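Local coordinates for Er-derived vesicles protein ERV41 (Saccharomyces cerevisiae, PDB 3ZLC) that travels in COPII-coated vesicles leaving the endoplasmic reticulum, supports delivery of a subset of secretory proteins to the Golgi and facilitates retrograde transport back, at residues I123-V128 with F236-E241; D165-I170 with T209-V214; V195-F200 with P242-V247. All blocks are in the same frame, centred on the assembly; numbering follows the deposited sequence.

Contact 1: I123-V128 with F236-E241; sequences IPVNRV and FKYNFE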
# COMPACT_ATOMS: atom_id res chain seq x y z
N ILE A 123 8.92 0.60 -6.66
CA ILE A 123 9.70 -0.63 -6.63
C ILE A 123 9.47 -1.47 -7.89
O ILE A 123 8.35 -1.89 -8.15
CB ILE A 123 9.29 -1.52 -5.43
CG1 ILE A 123 9.31 -0.71 -4.13
CG2 ILE A 123 10.22 -2.74 -5.32
CD1 ILE A 123 8.73 -1.46 -2.93
N PRO A 124 10.54 -1.74 -8.66
CA PRO A 124 10.41 -2.65 -9.80
C PRO A 124 10.31 -4.09 -9.32
O PRO A 124 11.17 -4.57 -8.58
CB PRO A 124 11.73 -2.44 -10.58
CG PRO A 124 12.71 -2.02 -9.55
CD PRO A 124 11.92 -1.23 -8.51
N VAL A 125 9.25 -4.78 -9.72
CA VAL A 125 9.11 -6.19 -9.35
C VAL A 125 8.86 -7.00 -10.62
O VAL A 125 8.45 -6.46 -11.65
CB VAL A 125 7.97 -6.41 -8.33
CG1 VAL A 125 8.22 -5.61 -7.06
CG2 VAL A 125 6.61 -6.03 -8.93
N ASN A 126 9.12 -8.30 -10.55
CA ASN A 126 8.76 -9.16 -11.67
C ASN A 126 7.25 -9.11 -11.79
O ASN A 126 6.56 -9.09 -10.76
CB ASN A 126 9.24 -10.59 -11.44
CG ASN A 126 10.75 -10.70 -11.39
OD1 ASN A 126 11.45 -10.12 -12.22
ND2 ASN A 126 11.26 -11.44 -10.41
N ARG A 127 6.74 -9.09 -13.02
CA ARG A 127 5.29 -9.02 -13.23
C ARG A 127 4.72 -10.44 -13.15
O ARG A 127 4.27 -11.02 -14.15
CB ARG A 127 4.97 -8.37 -14.59
CG ARG A 127 3.51 -7.92 -14.77
CD ARG A 127 3.21 -7.33 -16.17
NE ARG A 127 1.77 -7.15 -16.33
CZ ARG A 127 1.11 -6.03 -16.07
NH1 ARG A 127 1.77 -4.94 -15.64
NH2 ARG A 127 -0.21 -5.98 -16.22
N VAL A 128 4.78 -11.00 -11.94
CA VAL A 128 4.22 -12.32 -11.65
C VAL A 128 3.52 -12.23 -10.29
O VAL A 128 3.65 -11.23 -9.59
CB VAL A 128 5.32 -13.43 -11.59
CG1 VAL A 128 5.96 -13.64 -12.95
CG2 VAL A 128 6.37 -13.09 -10.54
N PHE A 236 0.34 -6.48 0.78
CA PHE A 236 -0.29 -6.26 -0.52
C PHE A 236 0.01 -7.46 -1.41
O PHE A 236 1.14 -7.63 -1.85
CB PHE A 236 0.29 -5.01 -1.17
CG PHE A 236 0.04 -3.74 -0.39
CD1 PHE A 236 0.94 -3.32 0.58
CD2 PHE A 236 -1.08 -2.96 -0.64
CE1 PHE A 236 0.73 -2.12 1.30
CE2 PHE A 236 -1.31 -1.77 0.07
CZ PHE A 236 -0.40 -1.35 1.04
N LYS A 237 -0.99 -8.31 -1.63
CA LYS A 237 -0.80 -9.43 -2.55
C LYS A 237 -1.21 -8.96 -3.93
O LYS A 237 -2.19 -8.21 -4.09
CB LYS A 237 -1.64 -10.63 -2.12
CG LYS A 237 -1.30 -11.14 -0.73
CD LYS A 237 -1.04 -12.64 -0.74
CE LYS A 237 -0.78 -13.16 0.67
NZ LYS A 237 -0.48 -14.63 0.69
N TYR A 238 -0.44 -9.36 -4.94
CA TYR A 238 -0.80 -8.93 -6.29
C TYR A 238 -0.67 -10.06 -7.29
O TYR A 238 0.20 -10.92 -7.18
CB TYR A 238 0.03 -7.70 -6.72
CG TYR A 238 1.51 -7.84 -6.45
CD1 TYR A 238 2.33 -8.49 -7.36
CD2 TYR A 238 2.10 -7.31 -5.30
CE1 TYR A 238 3.69 -8.62 -7.15
CE2 TYR A 238 3.48 -7.44 -5.07
CZ TYR A 238 4.26 -8.10 -6.00
OH TYR A 238 5.62 -8.26 -5.82
N ASN A 239 -1.57 -10.06 -8.26
CA ASN A 239 -1.44 -10.95 -9.40
C ASN A 239 -1.86 -10.19 -10.65
O ASN A 239 -2.57 -9.17 -10.56
CB ASN A 239 -2.29 -12.20 -9.24
CG ASN A 239 -1.73 -13.37 -10.01
OD1 ASN A 239 -0.95 -13.18 -10.96
ND2 ASN A 239 -2.10 -14.59 -9.61
N PHE A 240 -1.44 -10.68 -11.81
CA PHE A 240 -1.64 -9.95 -13.05
C PHE A 240 -2.50 -10.77 -13.99
O PHE A 240 -2.18 -11.92 -14.31
CB PHE A 240 -0.28 -9.60 -13.67
CG PHE A 240 0.60 -8.79 -12.74
CD1 PHE A 240 0.50 -7.41 -12.70
CD2 PHE A 240 1.48 -9.43 -11.86
CE1 PHE A 240 1.29 -6.66 -11.82
CE2 PHE A 240 2.26 -8.69 -10.97
CZ PHE A 240 2.17 -7.30 -10.95
N GLU A 241 -3.61 -10.18 -14.42
CA GLU A 241 -4.56 -10.89 -15.26
C GLU A 241 -4.00 -11.10 -16.66
O GLU A 241 -3.30 -10.22 -17.18
CB GLU A 241 -5.87 -10.11 -15.33
CG GLU A 241 -6.46 -9.85 -13.94
CD GLU A 241 -7.88 -9.33 -14.00
OE1 GLU A 241 -8.40 -9.25 -15.13
OE2 GLU A 241 -8.47 -9.03 -12.93
O HOH W 1 6.61 -9.87 -8.16
O HOH W 2 -0.93 -8.81 -16.86
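Arg127 lays its aliphatic stem over the ring of Phe240 where two beta sheets of the lumenal domain face each other: strand 117-126 belongs to the six-stranded sheet, strand 233-240 to the larger mixed one. This is face-to-face packing as in a beta sandwich, and its tight part is a CH-pi contact. Arg127 CG stands 3.6 Å from the centroid of the Phe240 ring, only 11° off the ring normal. With CG anti to the backbone N (chi1 -165°) and the chain extended as far as NE, the arginine runs on across the ring until Phe240 CD1 lies over the centre of the guanidinium, the two planes 41° apart. The same ring is met at its edge by a carbonyl, Val128 O being 3.2 Å from Phe240 CE2. That oxygen also lies near the plane of the Tyr238 ring, 3.6 Å from CE1, so two aromatic edges converge on it. Arg127, centre of an inverse gamma turn, sends NH2 onward to Asn210 of strand 209-219.

The looser side is bridged by water. Val125 approaches the Tyr238 hydroxyl with carbon alone, CB to OH 3.9 Å, and the polar link is made instead by a water that accepts from Tyr238 OH and donates to Asn126 O. A second water lies at the guanidinium edge, beyond the tight stack, and links the two segments there, accepting from Arg127 NH2 at 3.0 Å and donating to Glu241 O at 2.8 Å.

Contact 2: D165-I170 with T209-V214; sequences DFYPYI and TNQYSV
The hydroxyl of Tyr167 is approached by two oxygens, the backbone carbonyl of Asn210 and a water, where a loop carrying a type I beta turn (Tyr167 to Ile170) lies against edge strand 209-219 of the large mixed sheet. Tyr167 OH is 3.1 Å from Asn210 O and 2.5 Å from the water. The water is also a donor to Gln211 OE1, at 2.6 Å, and thereby ties the phenol to a side chain as well as to the strand backbone. The ring of Tyr167 and the amide of Gln211 are nearly parallel, their planes 6° apart.

The aromatic body of Tyr167 is enclosed on both faces. Ile170, from the far end of the same turn, sets CB over the centre of one face, while Thr209 crosses the opposite face at about a right angle. Thr209 CB lies 4.2 Å from the ring centroid, displaced toward the rim, and its methyl CG2 comes to 3.5 Å from Tyr167 CD1. A chi1 of 56°, which places CG between the backbone N and carbonyl carbon, turns the ring toward the strand. Beyond the pair, Thr209 OG1 bonds to Thr198 O of the neighbouring strand, and the ring of Phe200 also meets Tyr167.

At the start of the loop the join is again made through water. Asp165 OD2 is held by Asp208 N, of the residue before Thr209, while the Asp165 carbonyl turns to a second water in the plane of the Tyr167 ring. This water accepts from Asn210 N at 3.0 Å and lies 2.6 Å from Asp165 O.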
# COMPACT_ATOMS: atom_id res chain seq x y z
N ASP A 165 2.94 3.13 -14.91
CA ASP A 165 3.05 4.57 -15.08
C ASP A 165 1.74 5.28 -14.69
O ASP A 165 0.65 4.83 -15.06
CB ASP A 165 3.36 4.88 -16.54
CG ASP A 165 4.72 4.36 -16.97
OD1 ASP A 165 5.63 4.34 -16.13
OD2 ASP A 165 4.87 3.96 -18.14
N PHE A 166 1.83 6.39 -13.99
CA PHE A 166 0.62 7.11 -13.64
C PHE A 166 0.01 7.67 -14.93
O PHE A 166 0.73 7.93 -15.90
CB PHE A 166 0.90 8.22 -12.62
CG PHE A 166 -0.13 8.29 -11.51
CD1 PHE A 166 -0.21 7.28 -10.54
CD2 PHE A 166 -1.02 9.36 -11.44
CE1 PHE A 166 -1.17 7.34 -9.52
CE2 PHE A 166 -1.97 9.44 -10.42
CZ PHE A 166 -2.04 8.42 -9.46
N TYR A 167 -1.31 7.77 -14.98
CA TYR A 167 -1.95 8.28 -16.20
C TYR A 167 -3.18 9.09 -15.79
O TYR A 167 -3.66 8.92 -14.66
CB TYR A 167 -2.29 7.13 -17.16
CG TYR A 167 -3.16 6.05 -16.57
CD1 TYR A 167 -2.61 5.06 -15.76
CD2 TYR A 167 -4.52 6.00 -16.84
CE1 TYR A 167 -3.42 4.05 -15.21
CE2 TYR A 167 -5.33 5.00 -16.30
CZ TYR A 167 -4.76 4.03 -15.49
OH TYR A 167 -5.56 3.04 -14.96
N PRO A 168 -3.68 9.97 -16.68
CA PRO A 168 -4.69 10.94 -16.24
C PRO A 168 -6.02 10.30 -15.82
O PRO A 168 -6.78 10.92 -15.06
CB PRO A 168 -4.90 11.81 -17.49
CG PRO A 168 -3.60 11.70 -18.22
CD PRO A 168 -3.15 10.29 -18.02
N TYR A 169 -6.30 9.10 -16.30
CA TYR A 169 -7.59 8.45 -16.06
C TYR A 169 -7.55 7.53 -14.85
O TYR A 169 -8.56 6.89 -14.53
CB TYR A 169 -7.98 7.60 -17.27
CG TYR A 169 -7.61 8.22 -18.60
CD1 TYR A 169 -7.92 9.54 -18.89
CD2 TYR A 169 -6.92 7.48 -19.56
CE1 TYR A 169 -7.56 10.12 -20.12
CE2 TYR A 169 -6.57 8.04 -20.80
CZ TYR A 169 -6.89 9.36 -21.06
OH TYR A 169 -6.56 9.91 -22.29
N ILE A 170 -6.40 7.45 -14.20
CA ILE A 170 -6.17 6.45 -13.16
C ILE A 170 -7.14 6.61 -11.98
O ILE A 170 -7.54 7.71 -11.62
CB ILE A 170 -4.69 6.44 -12.69
CG1 ILE A 170 -4.33 5.12 -12.00
CG2 ILE A 170 -4.38 7.62 -11.81
CD1 ILE A 170 -2.80 4.95 -11.84
N THR A 209 0.36 1.40 -18.54
CA THR A 209 -0.87 1.69 -17.80
C THR A 209 -1.56 0.43 -17.29
O THR A 209 -1.72 -0.54 -18.03
CB THR A 209 -1.87 2.49 -18.67
OG1 THR A 209 -1.99 1.86 -19.95
CG2 THR A 209 -1.36 3.91 -18.86
N ASN A 210 -1.96 0.47 -16.02
CA ASN A 210 -2.63 -0.67 -15.40
C ASN A 210 -3.70 -0.15 -14.46
O ASN A 210 -3.55 0.94 -13.88
CB ASN A 210 -1.65 -1.50 -14.56
CG ASN A 210 -0.49 -2.03 -15.37
OD1 ASN A 210 -0.53 -3.15 -15.87
ND2 ASN A 210 0.55 -1.22 -15.50
N GLN A 211 -4.75 -0.94 -14.29
CA GLN A 211 -5.72 -0.66 -13.25
C GLN A 211 -5.93 -1.94 -12.43
O GLN A 211 -5.60 -3.05 -12.90
CB GLN A 211 -7.04 -0.19 -13.89
CG GLN A 211 -7.68 -1.20 -14.87
CD GLN A 211 -8.75 -0.53 -15.71
OE1 GLN A 211 -8.47 0.41 -16.45
NE2 GLN A 211 -10.00 -1.00 -15.58
N TYR A 212 -6.43 -1.80 -11.21
CA TYR A 212 -6.64 -3.00 -10.41
C TYR A 212 -7.94 -2.96 -9.63
O TYR A 212 -8.52 -1.87 -9.38
CB TYR A 212 -5.45 -3.28 -9.47
CG TYR A 212 -5.22 -2.26 -8.37
CD1 TYR A 212 -4.49 -1.09 -8.62
CD2 TYR A 212 -5.66 -2.49 -7.06
CE1 TYR A 212 -4.24 -0.16 -7.60
CE2 TYR A 212 -5.42 -1.57 -6.04
CZ TYR A 212 -4.70 -0.43 -6.31
OH TYR A 212 -4.48 0.47 -5.29
N SER A 213 -8.41 -4.16 -9.29
CA SER A 213 -9.51 -4.33 -8.35
C SER A 213 -8.90 -4.96 -7.12
O SER A 213 -7.74 -5.39 -7.15
CB SER A 213 -10.60 -5.23 -8.93
OG SER A 213 -10.12 -6.54 -9.23
N VAL A 214 -9.67 -5.02 -6.04
CA VAL A 214 -9.10 -5.46 -4.77
C VAL A 214 -10.18 -6.07 -3.91
O VAL A 214 -11.36 -5.72 -4.01
CB VAL A 214 -8.39 -4.27 -4.05
CG1 VAL A 214 -9.35 -3.13 -3.83
CG2 VAL A 214 -7.76 -4.71 -2.72
O HOH W 3 -0.65 2.63 -14.40
O HOH W 4 -6.11 1.42 -16.80

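Contact 3: V195-F200 with P242-V247; sequences VVPTLF and PLSIVV
Strands 195-200 and 243-247 run parallel, their axes 4.7 Å apart at closest approach and their directions 25° apart, and three backbone hydrogen bonds join them as neighbours in the large mixed sheet of the lumenal domain. The ladder alternates as parallel pairing requires: Ile245 uses both its N-H and its carbonyl, giving to Pro197 O and receiving from Leu199 N, while Leu199 O takes Val247 N. This last bond is the shortest and straightest of the three, 2.7 Å long with 172° at the hydrogen. CA-H...O contacts from Ser244, Thr198 and Val246 supplement the ladder.

Side chains follow the strand register. Thr198 and Ile245 lie alongside each other on one face, methyl CG2 of the threonine 3.8 Å from Ile245 CB, and Phe200 and Val247 do likewise on that face. Leu199 and Val246 are paired on the other face, more loosely. Before the first bridge, Val196 spans two partners through one methyl: a chi1 of -177° swings CG1 away from the backbone N, and this carbon meets Ile245 CD1 at 3.7 Å and Leu243 CD1 at 3.8 Å. Pro197 has no N-H to offer, and its ring carbon CD instead abuts Leu243 O. On its other flank strand 243-247 pairs with strand 8-12. Val247 CB and CG2 each stand 3.6 Å from Phe200 CD1.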
# COMPACT_ATOMS: atom_id res chain seq x y z
N VAL A 195 -4.46 -7.11 -11.12
CA VAL A 195 -3.97 -6.02 -11.95
C VAL A 195 -4.24 -6.30 -13.42
O VAL A 195 -3.92 -7.39 -13.93
CB VAL A 195 -2.45 -5.81 -11.69
CG1 VAL A 195 -1.92 -4.60 -12.47
CG2 VAL A 195 -2.19 -5.61 -10.19
N VAL A 196 -4.82 -5.33 -14.11
CA VAL A 196 -5.16 -5.48 -15.53
C VAL A 196 -4.39 -4.45 -16.32
O VAL A 196 -4.50 -3.25 -16.03
CB VAL A 196 -6.65 -5.21 -15.76
CG1 VAL A 196 -7.02 -5.44 -17.24
CG2 VAL A 196 -7.47 -6.11 -14.88
N PRO A 197 -3.58 -4.90 -17.31
CA PRO A 197 -2.87 -3.92 -18.14
C PRO A 197 -3.84 -3.31 -19.14
O PRO A 197 -4.73 -4.00 -19.64
CB PRO A 197 -1.83 -4.78 -18.87
CG PRO A 197 -2.51 -6.14 -19.02
CD PRO A 197 -3.29 -6.29 -17.71
N THR A 198 -3.68 -2.03 -19.43
CA THR A 198 -4.61 -1.39 -20.36
C THR A 198 -3.88 -0.66 -21.48
O THR A 198 -2.77 -0.16 -21.29
CB THR A 198 -5.52 -0.40 -19.64
OG1 THR A 198 -4.71 0.52 -18.89
CG2 THR A 198 -6.46 -1.14 -18.70
N LEU A 199 -4.49 -0.62 -22.65
CA LEU A 199 -3.93 0.17 -23.73
C LEU A 199 -4.91 1.29 -24.03
O LEU A 199 -6.00 1.05 -24.55
CB LEU A 199 -3.66 -0.69 -24.97
CG LEU A 199 -3.29 0.06 -26.26
CD1 LEU A 199 -2.31 1.18 -25.98
CD2 LEU A 199 -2.70 -0.87 -27.31
N PHE A 200 -4.54 2.52 -23.67
CA PHE A 200 -5.34 3.68 -24.05
C PHE A 200 -4.74 4.22 -25.33
O PHE A 200 -3.64 4.78 -25.29
CB PHE A 200 -5.29 4.77 -22.98
CG PHE A 200 -5.91 4.38 -21.68
CD1 PHE A 200 -7.29 4.51 -21.47
CD2 PHE A 200 -5.13 3.90 -20.64
CE1 PHE A 200 -7.86 4.15 -20.26
CE2 PHE A 200 -5.70 3.53 -19.42
CZ PHE A 200 -7.07 3.66 -19.23
N PRO A 242 -4.32 -12.26 -17.27
CA PRO A 242 -3.84 -12.63 -18.60
C PRO A 242 -4.64 -11.98 -19.73
O PRO A 242 -4.63 -12.50 -20.85
CB PRO A 242 -4.06 -14.15 -18.64
CG PRO A 242 -5.26 -14.37 -17.77
CD PRO A 242 -5.05 -13.37 -16.62
N LEU A 243 -5.33 -10.89 -19.44
CA LEU A 243 -6.03 -10.15 -20.49
C LEU A 243 -5.64 -8.67 -20.43
O LEU A 243 -4.95 -8.26 -19.50
CB LEU A 243 -7.55 -10.33 -20.38
CG LEU A 243 -8.27 -10.16 -19.05
CD1 LEU A 243 -8.38 -8.70 -18.64
CD2 LEU A 243 -9.66 -10.79 -19.10
N SER A 244 -6.06 -7.91 -21.43
CA SER A 244 -5.85 -6.47 -21.46
C SER A 244 -7.16 -5.80 -21.80
O SER A 244 -8.04 -6.41 -22.43
CB SER A 244 -4.82 -6.10 -22.53
OG SER A 244 -3.54 -6.58 -22.18
N ILE A 245 -7.30 -4.55 -21.39
CA ILE A 245 -8.44 -3.77 -21.85
C ILE A 245 -7.93 -2.74 -22.84
O ILE A 245 -7.04 -1.93 -22.51
CB ILE A 245 -9.13 -3.07 -20.68
CG1 ILE A 245 -9.66 -4.10 -19.67
CG2 ILE A 245 -10.25 -2.18 -21.19
CD1 ILE A 245 -10.02 -3.48 -18.29
N VAL A 246 -8.47 -2.76 -24.05
CA VAL A 246 -8.08 -1.78 -25.05
C VAL A 246 -9.10 -0.65 -25.07
O VAL A 246 -10.31 -0.89 -25.15
CB VAL A 246 -7.94 -2.42 -26.45
CG1 VAL A 246 -7.76 -1.35 -27.52
CG2 VAL A 246 -6.77 -3.38 -26.46
N VAL A 247 -8.61 0.58 -24.98
CA VAL A 247 -9.50 1.73 -25.00
C VAL A 247 -9.29 2.49 -26.30
O VAL A 247 -8.22 3.05 -26.52
CB VAL A 247 -9.26 2.66 -23.79
CG1 VAL A 247 -10.02 3.95 -23.98
CG2 VAL A 247 -9.65 1.97 -22.47

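How the contacts relate
All three contacts reach the large mixed sheet, and strand 188-200 connects them. Contacts 2 and 3, with centres about 10 Å apart, join through its antiparallel pairing with 209-219, where Val196 N probably bonds to Gln211 O at 2.7 Å. Contacts 1 and 3, about 15 Å apart between centres, share one run of chain: Asn239, at the end of strand 233-240, and Glu241, just after it, both bond to Val195; the strand is interrupted at Glu241 and Pro242 and resumes as 243-247, parallel to the same partner. Contact 1 meets contact 2, about 14 Å away between centres, through Arg127 NH2, which lies 2.9 Å from Asn210 OD1 and also packs on Pro197 of contact 3.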